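Local coordinates for protein alanine racemase 1 (PDB 4Y2W) that belongs to the alanine racemase family, two-domain enzymes that join a TIM-type barrel to a C-terminal domain rich in beta strands, at residues K124-H129 with R158-E163; S167-A172 with A209-N214; L15-H20 with R245-F250; T92-I97 with K113-E118. The protein carries 1 engineered substitution. All blocks are in the same frame, centred on the assembly; numbering follows the deposited sequence.

Interaction 1 (K124-H129 with R158-E163); sequences KRAKVH and RGLILE
Strands 126-129 and 160-163 run parallel, K127 pairing with I161 at a CA-CA distance of 4.7 Å and the axes inclined by 35°. They are neighbouring staves of the eight-stranded TIM barrel, joined through helix 144-155 in a beta-alpha-beta unit. A126 N donates to G159 O (3.1 Å) and I161 N to A126 O (3.2 Å). V128 N follows with a bond to I161 O (3.0 Å); the closing bond from E163 N to V128 O is weak. A126 and V128 face helix 109-121; alongside, V128 CG2 lies 4.0 Å from L162 CD1. K127 and I161 occupy the other face, side by side and pointing the same way, and K127 NZ goes on to a salt bridge with D101. At the loop end, bends at chi2 and chi3 fold R125 across I161 at about a right angle, with I161 CG1 over one guanidinium face, 3.6 Å from R125 NE. At the other end the H129 ring and E163 carboxylate stand 71° apart. E163 OE1, also hydrogen-bonded to Y62, accepts H129 NE2 at 3.0 Å through its anti lone pair, almost in the imidazole plane.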
# COMPACT_ATOMS: atom_id res chain seq x y z
N LYS A 124 -7.35 -36.22 -7.35
CA LYS A 124 -6.61 -35.87 -6.14
C LYS A 124 -7.62 -35.64 -5.02
O LYS A 124 -8.83 -35.65 -5.26
CB LYS A 124 -5.76 -34.61 -6.35
CG LYS A 124 -4.68 -34.75 -7.42
CD LYS A 124 -3.91 -33.45 -7.65
CE LYS A 124 -2.64 -33.35 -6.81
NZ LYS A 124 -2.89 -33.18 -5.36
N ARG A 125 -7.12 -35.45 -3.80
CA ARG A 125 -7.98 -35.23 -2.64
C ARG A 125 -7.73 -33.84 -2.05
O ARG A 125 -6.60 -33.52 -1.68
CB ARG A 125 -7.76 -36.32 -1.60
CG ARG A 125 -7.69 -37.74 -2.17
CD ARG A 125 -8.45 -38.75 -1.32
NE ARG A 125 -7.91 -38.89 0.03
CZ ARG A 125 -8.52 -39.54 1.02
NH1 ARG A 125 -9.70 -40.13 0.83
NH2 ARG A 125 -7.94 -39.61 2.22
N ALA A 126 -8.78 -33.04 -1.96
CA ALA A 126 -8.67 -31.65 -1.51
C ALA A 126 -8.77 -31.53 0.01
O ALA A 126 -9.84 -31.74 0.59
CB ALA A 126 -9.73 -30.78 -2.17
N LYS A 127 -7.65 -31.21 0.65
CA LYS A 127 -7.62 -30.99 2.09
C LYS A 127 -8.48 -29.78 2.45
O LYS A 127 -8.45 -28.78 1.74
CB LYS A 127 -6.17 -30.77 2.56
CG LYS A 127 -5.32 -32.02 2.50
CD LYS A 127 -3.86 -31.76 2.85
CE LYS A 127 -3.04 -31.37 1.62
NZ LYS A 127 -1.58 -31.29 1.89
N VAL A 128 -9.27 -29.88 3.52
CA VAL A 128 -10.11 -28.77 3.97
C VAL A 128 -10.14 -28.65 5.49
O VAL A 128 -10.06 -29.64 6.21
CB VAL A 128 -11.57 -28.89 3.47
CG1 VAL A 128 -11.64 -28.73 1.96
CG2 VAL A 128 -12.20 -30.21 3.90
N HIS A 129 -10.25 -27.40 5.95
CA HIS A 129 -10.40 -27.08 7.36
C HIS A 129 -11.75 -26.40 7.55
O HIS A 129 -12.09 -25.48 6.81
CB HIS A 129 -9.29 -26.14 7.81
CG HIS A 129 -7.97 -26.82 8.04
ND1 HIS A 129 -7.02 -26.31 8.89
CD2 HIS A 129 -7.47 -27.98 7.56
CE1 HIS A 129 -5.97 -27.12 8.91
NE2 HIS A 129 -6.22 -28.14 8.11
N ARG A 158 -15.36 -38.88 -0.31
CA ARG A 158 -14.03 -39.43 -0.59
C ARG A 158 -13.11 -38.48 -1.37
O ARG A 158 -11.89 -38.64 -1.34
CB ARG A 158 -14.14 -40.77 -1.33
CG ARG A 158 -14.69 -40.68 -2.75
CD ARG A 158 -15.08 -42.06 -3.28
NE ARG A 158 -15.67 -42.00 -4.62
CZ ARG A 158 -14.99 -41.81 -5.75
NH1 ARG A 158 -15.64 -41.79 -6.91
NH2 ARG A 158 -13.67 -41.65 -5.75
N GLY A 159 -13.69 -37.50 -2.06
CA GLY A 159 -12.92 -36.49 -2.77
C GLY A 159 -12.24 -35.48 -1.85
O GLY A 159 -11.29 -34.82 -2.26
N LEU A 160 -12.73 -35.36 -0.62
CA LEU A 160 -12.16 -34.45 0.37
C LEU A 160 -11.34 -35.20 1.41
O LEU A 160 -11.46 -36.41 1.55
CB LEU A 160 -13.27 -33.68 1.09
CG LEU A 160 -14.26 -32.93 0.21
CD1 LEU A 160 -15.28 -32.21 1.08
CD2 LEU A 160 -13.54 -31.95 -0.71
N ILE A 161 -10.50 -34.45 2.12
CA ILE A 161 -9.87 -34.91 3.35
C ILE A 161 -10.21 -33.89 4.42
O ILE A 161 -9.85 -32.72 4.32
CB ILE A 161 -8.33 -35.02 3.24
CG1 ILE A 161 -7.93 -35.86 2.02
CG2 ILE A 161 -7.76 -35.64 4.51
CD1 ILE A 161 -6.44 -35.86 1.75
N LEU A 162 -10.92 -34.34 5.45
CA LEU A 162 -11.39 -33.47 6.52
C LEU A 162 -10.31 -33.37 7.61
O LEU A 162 -10.42 -33.97 8.69
CB LEU A 162 -12.71 -34.01 7.06
CG LEU A 162 -13.62 -33.10 7.90
CD1 LEU A 162 -13.65 -31.67 7.38
CD2 LEU A 162 -15.02 -33.68 7.92
N GLU A 163 -9.26 -32.60 7.30
CA GLU A 163 -8.05 -32.54 8.11
C GLU A 163 -8.16 -31.63 9.34
O GLU A 163 -7.65 -31.98 10.41
CB GLU A 163 -6.88 -32.05 7.26
CG GLU A 163 -5.53 -32.09 7.95
CD GLU A 163 -4.43 -31.47 7.12
OE1 GLU A 163 -4.48 -30.25 6.88
OE2 GLU A 163 -3.51 -32.20 6.70

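Interaction 2 (S167-A172 with A209-N214); sequences SHFAAA and AAAILN. With PO4 (phosphate ion), chain C.
A210 and A211, in the first turn of helix 209-214, press their methyl groups against F169 and A172 of the loop that follows barrel strand 160-166. The helix opens at A209, whose CB turns away from the loop; its backbone N gives a weak hydrogen bond to O1 of a phosphate ion (3.5 Å), probably picked up from the crystallisation liquor. A210 comes next and meets A172 methyl to methyl, CB to CB at 3.6 Å, where the two backbones run closest. A211 CB then approaches the F169 ring obliquely, 3.4 Å from F169 CE2. The ring reaches it because F169 CG lies anti to its own carbonyl carbon (chi1 -71°), which sends the phenyl across to the helix and onto I206 of strand 203-208. N214 rejoins the contact at its edge, bringing ND2 to 4.2 Å from A172 O, while its side chain also touches R177 and D175. H168, next to F169, lines the pocket holding alanine. The contact is small, buried and almost wholly apolar, so it rests on van der Waals fit; the start of the helix would tend to attract an anion, consistent with the weak bond from A209 N.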
# COMPACT_ATOMS: atom_id res chain seq x y z
N SER A 167 -11.60 -22.00 14.69
CA SER A 167 -12.37 -20.80 14.99
C SER A 167 -11.39 -19.66 15.29
O SER A 167 -10.18 -19.82 15.13
CB SER A 167 -13.30 -21.05 16.19
OG SER A 167 -14.24 -20.01 16.33
N HIS A 168 -11.92 -18.51 15.72
CA HIS A 168 -11.12 -17.30 15.93
C HIS A 168 -11.67 -16.50 17.10
O HIS A 168 -12.88 -16.27 17.18
CB HIS A 168 -11.13 -16.46 14.65
CG HIS A 168 -9.99 -15.50 14.53
ND1 HIS A 168 -8.83 -15.82 13.85
CD2 HIS A 168 -9.82 -14.24 14.98
CE1 HIS A 168 -8.00 -14.79 13.91
NE2 HIS A 168 -8.58 -13.82 14.59
N PHE A 169 -10.79 -16.07 18.01
CA PHE A 169 -11.20 -15.29 19.19
C PHE A 169 -11.53 -13.85 18.80
O PHE A 169 -10.79 -13.22 18.05
CB PHE A 169 -10.10 -15.29 20.26
CG PHE A 169 -9.92 -16.61 20.96
CD1 PHE A 169 -10.97 -17.19 21.66
CD2 PHE A 169 -8.69 -17.26 20.95
CE1 PHE A 169 -10.81 -18.40 22.31
CE2 PHE A 169 -8.52 -18.47 21.60
CZ PHE A 169 -9.58 -19.04 22.28
N ALA A 170 -12.64 -13.34 19.34
CA ALA A 170 -13.10 -11.98 19.03
C ALA A 170 -12.43 -10.90 19.88
O ALA A 170 -12.27 -9.78 19.41
CB ALA A 170 -14.61 -11.90 19.19
N ALA A 171 -12.06 -11.23 21.12
CA ALA A 171 -11.48 -10.24 22.03
C ALA A 171 -10.34 -10.81 22.87
O ALA A 171 -10.25 -10.55 24.07
CB ALA A 171 -12.57 -9.67 22.93
N ALA A 172 -9.45 -11.57 22.23
CA ALA A 172 -8.25 -12.08 22.89
C ALA A 172 -7.19 -10.97 23.04
O ALA A 172 -6.50 -10.91 24.06
CB ALA A 172 -7.67 -13.26 22.13
N ALA A 209 -2.03 -14.97 18.21
CA ALA A 209 -0.96 -14.51 19.11
C ALA A 209 -1.43 -14.13 20.53
O ALA A 209 -0.76 -14.45 21.51
CB ALA A 209 -0.20 -13.35 18.48
N ALA A 210 -2.57 -13.45 20.62
CA ALA A 210 -3.08 -12.98 21.91
C ALA A 210 -3.41 -14.14 22.85
O ALA A 210 -3.07 -14.10 24.04
CB ALA A 210 -4.31 -12.11 21.70
N ALA A 211 -4.07 -15.17 22.31
CA ALA A 211 -4.44 -16.35 23.09
C ALA A 211 -3.25 -17.29 23.31
O ALA A 211 -3.22 -18.03 24.28
CB ALA A 211 -5.57 -17.08 22.41
N ILE A 212 -2.28 -17.26 22.40
CA ILE A 212 -1.07 -18.07 22.55
C ILE A 212 -0.27 -17.65 23.79
O ILE A 212 0.28 -18.50 24.49
CB ILE A 212 -0.18 -17.99 21.29
CG1 ILE A 212 -0.86 -18.69 20.12
CG2 ILE A 212 1.19 -18.63 21.54
CD1 ILE A 212 -0.41 -18.20 18.76
N LEU A 213 -0.22 -16.35 24.04
CA LEU A 213 0.50 -15.82 25.19
C LEU A 213 -0.26 -16.06 26.49
O LEU A 213 0.31 -16.55 27.47
CB LEU A 213 0.75 -14.32 25.01
CG LEU A 213 1.66 -13.92 23.84
CD1 LEU A 213 1.55 -12.42 23.57
CD2 LEU A 213 3.11 -14.31 24.10
N ASN A 214 -1.55 -15.73 26.48
CA ASN A 214 -2.38 -15.74 27.68
C ASN A 214 -3.00 -17.11 27.96
O ASN A 214 -2.78 -17.70 29.02
CB ASN A 214 -3.50 -14.71 27.53
CG ASN A 214 -2.99 -13.30 27.30
OD1 ASN A 214 -1.79 -13.03 27.41
ND2 ASN A 214 -3.91 -12.39 26.98
P PO4 C . -2.35 -12.63 14.68
O1 PO4 C . -1.15 -12.89 15.57
O2 PO4 C . -3.52 -12.14 15.51
O3 PO4 C . -2.74 -13.92 13.99
O4 PO4 C . -2.00 -11.58 13.65

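Interaction 3 (L15-H20 with R245-F250); sequences LDAITH and RETLRF
D16 and R245 form the salt bridge of this contact, with R245 NH2 2.7 Å from D16 OD2. The bond is not ideal: the nitrogen reaches the oxygen from above the carboxylate plane, 39° out of it, although carboxylate and guanidinium are only 26° from coplanar. D16 can meet it because chi1 of 57° places CG between the backbone N and the carbonyl carbon, while R245 bends at chi2 and chi3 to lay its guanidinium along the start of helix 15-28. D16 OD1 has a further, weak bond to the backbone of D377. Within the helix, D16 O accepts both H20 N and T19 OG1 from the same face of its plane.

The second kind of contact uses flat surfaces. A17 CB rests over one face of the R245 guanidinium, and the aliphatic part of the same arginine covers the H20 ring in a CH-pi contact, R245 CG standing 3.9 Å from the ring centroid. H20 NE2 is hydrogen-bonded to E243 O, which would hold the ring at this turn under the arginine.

Apolar packing completes the contact deeper in. T247 CG2 meets I18 CG1 at 3.5 Å, the two side chains crossing at about a right angle, and also approaches A17 CB (3.8 Å). T247 OG1 points to a different partner, the F230 carbonyl. Together these contacts seat the first helix of the chain against the entry to strand 248-260, at the joint between barrel and C-terminal beta domain that marks the two-domain alanine racemase fold.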
# COMPACT_ATOMS: atom_id res chain seq x y z
N LEU A 15 15.75 -11.79 8.44
CA LEU A 15 15.20 -13.14 8.42
C LEU A 15 15.57 -13.95 9.67
O LEU A 15 14.75 -14.71 10.17
CB LEU A 15 15.67 -13.88 7.17
CG LEU A 15 15.14 -13.31 5.86
CD1 LEU A 15 15.98 -13.79 4.69
CD2 LEU A 15 13.67 -13.66 5.66
N ASP A 16 16.80 -13.78 10.15
CA ASP A 16 17.25 -14.47 11.37
C ASP A 16 16.49 -14.01 12.64
O ASP A 16 16.45 -14.74 13.63
CB ASP A 16 18.77 -14.33 11.56
CG ASP A 16 19.23 -12.89 11.62
OD1 ASP A 16 19.31 -12.24 10.55
OD2 ASP A 16 19.53 -12.40 12.73
N ALA A 17 15.91 -12.82 12.60
CA ALA A 17 15.07 -12.32 13.68
C ALA A 17 13.66 -12.92 13.63
O ALA A 17 13.03 -13.12 14.67
CB ALA A 17 14.99 -10.80 13.63
N ILE A 18 13.17 -13.20 12.43
CA ILE A 18 11.87 -13.85 12.25
C ILE A 18 11.95 -15.32 12.69
O ILE A 18 11.06 -15.81 13.38
CB ILE A 18 11.39 -13.76 10.78
CG1 ILE A 18 11.16 -12.30 10.39
CG2 ILE A 18 10.11 -14.56 10.58
CD1 ILE A 18 11.11 -12.06 8.89
N THR A 19 13.01 -16.00 12.29
CA THR A 19 13.23 -17.39 12.70
C THR A 19 13.41 -17.48 14.21
O THR A 19 12.95 -18.44 14.84
CB THR A 19 14.46 -18.03 12.01
OG1 THR A 19 15.62 -17.24 12.25
CG2 THR A 19 14.23 -18.15 10.51
N HIS A 20 14.08 -16.49 14.80
CA HIS A 20 14.22 -16.42 16.25
C HIS A 20 12.87 -16.28 16.95
O HIS A 20 12.58 -17.02 17.88
CB HIS A 20 15.11 -15.24 16.66
CG HIS A 20 15.11 -14.97 18.13
ND1 HIS A 20 16.08 -15.45 18.98
CD2 HIS A 20 14.23 -14.30 18.90
CE1 HIS A 20 15.81 -15.06 20.21
NE2 HIS A 20 14.69 -14.36 20.19
N ARG A 245 12.84 -10.10 18.73
CA ARG A 245 13.87 -9.30 18.08
C ARG A 245 13.26 -8.50 16.93
O ARG A 245 12.22 -8.87 16.38
CB ARG A 245 15.02 -10.17 17.57
CG ARG A 245 15.68 -11.00 18.66
CD ARG A 245 17.16 -11.27 18.42
NE ARG A 245 17.42 -12.06 17.20
CZ ARG A 245 17.79 -11.56 16.02
NH1 ARG A 245 17.94 -10.25 15.83
NH2 ARG A 245 18.00 -12.39 15.00
N GLU A 246 13.92 -7.40 16.57
CA GLU A 246 13.44 -6.51 15.53
C GLU A 246 13.60 -7.17 14.17
O GLU A 246 14.71 -7.58 13.81
CB GLU A 246 14.21 -5.19 15.58
CG GLU A 246 13.56 -4.04 14.84
CD GLU A 246 14.34 -2.76 14.99
OE1 GLU A 246 13.89 -1.89 15.77
OE2 GLU A 246 15.41 -2.62 14.36
N THR A 247 12.50 -7.27 13.43
CA THR A 247 12.48 -8.00 12.15
C THR A 247 12.51 -7.09 10.93
O THR A 247 12.97 -7.50 9.86
CB THR A 247 11.24 -8.90 12.05
OG1 THR A 247 10.06 -8.13 12.30
CG2 THR A 247 11.32 -10.03 13.05
N LEU A 248 12.01 -5.86 11.07
CA LEU A 248 11.94 -4.91 9.96
C LEU A 248 12.50 -3.55 10.33
O LEU A 248 12.17 -3.01 11.39
CB LEU A 248 10.50 -4.75 9.50
CG LEU A 248 10.26 -3.76 8.35
CD1 LEU A 248 9.12 -4.26 7.47
CD2 LEU A 248 9.98 -2.35 8.84
N ARG A 249 13.32 -2.98 9.45
CA ARG A 249 13.74 -1.59 9.56
C ARG A 249 13.34 -0.81 8.30
O ARG A 249 13.85 -1.07 7.21
CB ARG A 249 15.24 -1.47 9.79
CG ARG A 249 15.72 -2.06 11.11
CD ARG A 249 16.93 -1.29 11.63
NE ARG A 249 17.96 -1.15 10.60
CZ ARG A 249 18.85 -0.16 10.52
NH1 ARG A 249 18.87 0.83 11.42
NH2 ARG A 249 19.73 -0.14 9.53
N PHE A 250 12.41 0.13 8.46
CA PHE A 250 11.94 0.97 7.37
C PHE A 250 12.83 2.20 7.33
O PHE A 250 12.77 3.03 8.23
CB PHE A 250 10.47 1.34 7.60
CG PHE A 250 9.78 2.01 6.44
CD1 PHE A 250 10.36 2.06 5.17
CD2 PHE A 250 8.51 2.55 6.61
CE1 PHE A 250 9.70 2.67 4.11
CE2 PHE A 250 7.85 3.15 5.56
CZ PHE A 250 8.44 3.21 4.31

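Interaction 4 (T92-I97 with K113-E118); sequences TQLRQI and KELEKE
L94 of helix 94-99 is the main bridge to helix 109-121, reaching E114, L115 and E118. Its two methyls divide the work: CD1 lies over the backbone of E114, 3.7 Å from E114 O, and CD2 packs on L115 CD1 at 4.1 Å. That same L115 methyl also receives I97 CD1 (3.9 Å), so it meets two side chains of the facing helix, both on the same side of it. L115 reaches them with CG anti to its backbone N (chi1 -180°), and its side chain also touches A126 and V128 of strand 126-131, which places this buried half of the contact in the layer between helices and barrel wall.

The outer half is more polar. E118 CG, anti to the backbone N, passes 3.8 Å from L94 O, and the bend at chi2 then turns the carboxylate so that OE2 comes to 3.5 Å from R95 CG, on the aliphatic stem of the arginine. The loose part is the end of R95, exposed and leading away, its NE 5.6 Å from E118 OE2, too far for a salt bridge though the opposite charges should still attract. Its side chain also meets Q122.

T92 OG1 and Q93 NE2, just before the helix, are hydrogen-bonded to the backbone O of D4 of the second subunit, so this side of the barrel also takes part in the dimer. Two successive helices resting on each other through leucine and isoleucine, outside the intervening strand 103-106, form part of the outer helical layer of a TIM barrel.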
# COMPACT_ATOMS: atom_id res chain seq x y z
N THR A 92 -14.87 -20.47 -9.77
CA THR A 92 -14.11 -20.31 -11.01
C THR A 92 -12.60 -20.58 -10.87
O THR A 92 -11.93 -20.87 -11.86
CB THR A 92 -14.30 -18.89 -11.58
OG1 THR A 92 -14.00 -17.93 -10.55
CG2 THR A 92 -15.74 -18.69 -12.06
N GLN A 93 -12.07 -20.48 -9.65
CA GLN A 93 -10.64 -20.68 -9.40
C GLN A 93 -10.33 -21.98 -8.66
O GLN A 93 -9.23 -22.13 -8.10
CB GLN A 93 -10.09 -19.50 -8.60
CG GLN A 93 -10.31 -18.14 -9.24
CD GLN A 93 -9.90 -16.99 -8.34
OE1 GLN A 93 -8.90 -17.07 -7.61
NE2 GLN A 93 -10.66 -15.90 -8.38
N LEU A 94 -11.27 -22.92 -8.65
CA LEU A 94 -11.11 -24.14 -7.86
C LEU A 94 -10.09 -25.11 -8.44
O LEU A 94 -9.51 -25.91 -7.70
CB LEU A 94 -12.45 -24.86 -7.69
CG LEU A 94 -13.44 -24.24 -6.70
CD1 LEU A 94 -14.76 -24.99 -6.74
CD2 LEU A 94 -12.87 -24.23 -5.29
N ARG A 95 -9.86 -25.04 -9.75
CA ARG A 95 -8.91 -25.93 -10.40
C ARG A 95 -7.51 -25.78 -9.81
O ARG A 95 -6.79 -26.76 -9.64
CB ARG A 95 -8.88 -25.67 -11.92
CG ARG A 95 -8.16 -26.74 -12.72
CD ARG A 95 -8.34 -26.56 -14.22
NE ARG A 95 -7.53 -25.47 -14.75
CZ ARG A 95 -6.22 -25.54 -15.01
NH1 ARG A 95 -5.54 -26.66 -14.78
NH2 ARG A 95 -5.59 -24.47 -15.49
N GLN A 96 -7.15 -24.54 -9.49
CA GLN A 96 -5.79 -24.21 -9.07
C GLN A 96 -5.45 -24.74 -7.67
O GLN A 96 -4.37 -25.30 -7.47
CB GLN A 96 -5.58 -22.69 -9.11
CG GLN A 96 -5.80 -22.06 -10.48
CD GLN A 96 -4.83 -22.58 -11.53
OE1 GLN A 96 -3.72 -22.06 -11.67
NE2 GLN A 96 -5.24 -23.60 -12.26
N ILE A 97 -6.37 -24.57 -6.73
CA ILE A 97 -6.16 -25.03 -5.35
C ILE A 97 -6.06 -26.56 -5.25
O ILE A 97 -5.33 -27.08 -4.39
CB ILE A 97 -7.24 -24.51 -4.37
CG1 ILE A 97 -8.65 -24.92 -4.82
CG2 ILE A 97 -7.14 -23.00 -4.24
CD1 ILE A 97 -9.72 -24.63 -3.79
N LYS A 113 -19.23 -29.63 -1.91
CA LYS A 113 -19.58 -30.45 -3.08
C LYS A 113 -18.87 -29.98 -4.34
O LYS A 113 -18.30 -30.79 -5.07
CB LYS A 113 -21.10 -30.43 -3.33
CG LYS A 113 -21.93 -31.21 -2.32
CD LYS A 113 -23.41 -31.15 -2.69
CE LYS A 113 -24.30 -31.74 -1.60
NZ LYS A 113 -23.99 -33.17 -1.32
N GLU A 114 -18.91 -28.67 -4.58
CA GLU A 114 -18.24 -28.06 -5.74
C GLU A 114 -16.73 -28.29 -5.70
O GLU A 114 -16.10 -28.49 -6.74
CB GLU A 114 -18.53 -26.56 -5.80
CG GLU A 114 -19.96 -26.21 -6.19
CD GLU A 114 -20.30 -24.74 -5.97
OE1 GLU A 114 -21.51 -24.42 -5.86
OE2 GLU A 114 -19.38 -23.91 -5.90
N LEU A 115 -16.15 -28.26 -4.50
CA LEU A 115 -14.73 -28.58 -4.34
C LEU A 115 -14.47 -30.06 -4.62
O LEU A 115 -13.54 -30.39 -5.34
CB LEU A 115 -14.24 -28.20 -2.94
CG LEU A 115 -12.76 -28.46 -2.63
CD1 LEU A 115 -11.83 -27.88 -3.69
CD2 LEU A 115 -12.40 -27.92 -1.25
N GLU A 116 -15.30 -30.93 -4.04
CA GLU A 116 -15.17 -32.38 -4.23
C GLU A 116 -15.20 -32.73 -5.72
O GLU A 116 -14.37 -33.51 -6.19
CB GLU A 116 -16.29 -33.14 -3.50
CG GLU A 116 -16.02 -34.64 -3.35
CD GLU A 116 -17.26 -35.47 -3.06
OE1 GLU A 116 -18.39 -34.98 -3.23
OE2 GLU A 116 -17.10 -36.65 -2.67
N LYS A 117 -16.16 -32.14 -6.44
CA LYS A 117 -16.30 -32.34 -7.88
C LYS A 117 -14.98 -32.13 -8.63
O LYS A 117 -14.58 -32.96 -9.45
CB LYS A 117 -17.38 -31.40 -8.42
CG LYS A 117 -17.80 -31.64 -9.86
CD LYS A 117 -19.00 -30.78 -10.23
CE LYS A 117 -19.14 -30.56 -11.73
NZ LYS A 117 -19.56 -31.79 -12.45
N GLU A 118 -14.30 -31.03 -8.32
CA GLU A 118 -13.01 -30.71 -8.93
C GLU A 118 -11.90 -31.65 -8.45
O GLU A 118 -10.99 -31.98 -9.21
CB GLU A 118 -12.64 -29.25 -8.63
CG GLU A 118 -11.43 -28.71 -9.40
CD GLU A 118 -11.67 -28.61 -10.89
OE1 GLU A 118 -12.79 -28.23 -11.30
OE2 GLU A 118 -10.72 -28.88 -11.65

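Overall arrangement
From the N terminus, interaction 3 opens at 15-20 and closes only at 245-250, so its loop encloses the other three contacts and ties the first helix to the C-terminal beta domain. Within it they follow in series: interaction 4 joins two barrel helices, interaction 1 two barrel strands, and interaction 2 the loop after the second of those strands to helix 209-214. Interactions 4 and 1 touch directly, V128 CG1 lying 3.4 Å from L115 CD2, with centres about 11 Å apart. Interaction 2 adjoins interaction 1 in sequence, yet their centres are about 27 Å apart. Interactions 2 and 4 both reach the second subunit.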